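Local coordinates for putative oxidoreductase (Bacteroides fragilis NCTC 9343, PDB 3EOF), which binds flavin mononucleotide and probably acts as an oxidoreductase of the nitroreductase family, in a two-chain assembly, at residues Y186-E189 against D190-L194. Numbering follows the deposited sequence.
Sequences YTAE and DINRL
Tyr186, just ahead of helix 188-200, sets its ring beside the first turn, with Asp190 CB at the ring edge and CD1 3.9 Å from Leu194 CD1, while CB packs on Ile191 CD1. Thr187, the N-cap, then illustrates how a capping box pairs the N-cap and the third residue after it through reciprocal side-chain-to-backbone bonds. A chi1 of 61° swings OG1 back over the backbone, where it accepts from Asp190 N at 3.1 Å. In return Thr187 N donates almost straight (175°) to Asp190 OD2, 3.0 Å away and met from above the carboxylate plane. Ala188 O receives Asn192 N at 2.9 Å, an ordinary helical bond. Glu189 extends outward, and a water bridges the two acidic side chains, donating to Glu189 OE2 and to Asp190 OD1. That same OD1 lies in the guanidinium plane of Arg193, held by both NH1 (3.0 Å) and NH2 (2.9 Å) in a salt bridge. The nearby guanidinium and helix N-terminus would be expected to stabilise the carboxylate's negative charge. The face carrying Tyr186, Ala188, Ile191 and Asn192 packs on the second subunit: Tyr186 OH is hydrogen-bonded to Gly176 O of its own chain, shortly before strand 178-180, and to Arg83 NH1 of the second subunit, and Ile191 packs on Tyr87 in helix 82-89 of that subunit.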
# COMPACT_ATOMS: atom_id res chain seq x y z
N TYR A 186 18.82 -6.94 14.11
CA TYR A 186 18.37 -7.43 15.39
C TYR A 186 19.20 -8.58 15.95
O TYR A 186 19.42 -9.59 15.29
CB TYR A 186 16.92 -7.87 15.27
CG TYR A 186 16.06 -6.80 14.68
CD1 TYR A 186 15.58 -5.77 15.47
CD2 TYR A 186 15.75 -6.80 13.34
CE1 TYR A 186 14.84 -4.76 14.93
CE2 TYR A 186 15.00 -5.78 12.79
CZ TYR A 186 14.55 -4.78 13.60
OH TYR A 186 13.80 -3.78 13.11
N THR A 187 19.63 -8.41 17.18
CA THR A 187 20.32 -9.44 17.92
C THR A 187 19.22 -10.23 18.63
O THR A 187 18.08 -9.81 18.65
CB THR A 187 21.31 -8.81 18.96
OG1 THR A 187 20.58 -8.02 19.90
CG2 THR A 187 22.34 -7.95 18.28
N ALA A 188 19.57 -11.40 19.16
CA ALA A 188 18.67 -12.24 19.94
C ALA A 188 18.18 -11.44 21.16
O ALA A 188 17.02 -11.51 21.53
CB ALA A 188 19.39 -13.57 20.35
N GLU A 189 19.07 -10.64 21.75
CA GLU A 189 18.71 -9.79 22.85
C GLU A 189 17.64 -8.77 22.41
O GLU A 189 16.69 -8.54 23.14
CB GLU A 189 19.94 -9.09 23.40
CG GLU A 189 19.75 -8.24 24.64
CD GLU A 189 21.10 -7.67 25.11
OE1 GLU A 189 22.06 -8.47 25.27
OE2 GLU A 189 21.21 -6.44 25.31
N ASP A 190 17.82 -8.16 21.25
CA ASP A 190 16.82 -7.22 20.68
C ASP A 190 15.49 -7.90 20.52
O ASP A 190 14.46 -7.38 20.94
CB ASP A 190 17.25 -6.70 19.31
CG ASP A 190 18.46 -5.80 19.37
OD1 ASP A 190 18.68 -5.17 20.42
OD2 ASP A 190 19.20 -5.71 18.35
N ILE A 191 15.52 -9.07 19.89
CA ILE A 191 14.31 -9.87 19.66
C ILE A 191 13.56 -10.20 20.94
O ILE A 191 12.37 -10.02 21.04
CB ILE A 191 14.64 -11.19 18.84
CG1 ILE A 191 14.99 -10.86 17.39
CG2 ILE A 191 13.46 -12.18 18.87
CD1 ILE A 191 13.84 -10.22 16.60
N ASN A 192 14.29 -10.69 21.91
CA ASN A 192 13.71 -11.04 23.20
C ASN A 192 13.07 -9.84 23.91
O ASN A 192 11.98 -9.94 24.48
CB ASN A 192 14.77 -11.73 24.05
CG ASN A 192 15.06 -13.13 23.56
OD1 ASN A 192 14.14 -13.90 23.41
ND2 ASN A 192 16.32 -13.45 23.31
N ARG A 193 13.77 -8.72 23.85
CA ARG A 193 13.32 -7.48 24.43
C ARG A 193 12.08 -6.96 23.69
O ARG A 193 11.10 -6.56 24.29
CB ARG A 193 14.47 -6.49 24.33
CG ARG A 193 14.34 -5.26 25.20
CD ARG A 193 15.57 -4.34 25.13
NE ARG A 193 15.69 -3.79 23.78
CZ ARG A 193 16.56 -4.19 22.85
NH1 ARG A 193 17.47 -5.13 23.13
NH2 ARG A 193 16.54 -3.60 21.65
N LEU A 194 12.11 -6.97 22.36
CA LEU A 194 10.98 -6.46 21.58
C LEU A 194 9.67 -7.27 21.70
O LEU A 194 8.60 -6.69 21.82
CB LEU A 194 11.40 -6.35 20.11
CG LEU A 194 12.44 -5.27 19.85
CD1 LEU A 194 13.09 -5.45 18.48
CD2 LEU A 194 11.81 -3.89 20.07
O HOH W 1 20.19 -4.98 23.01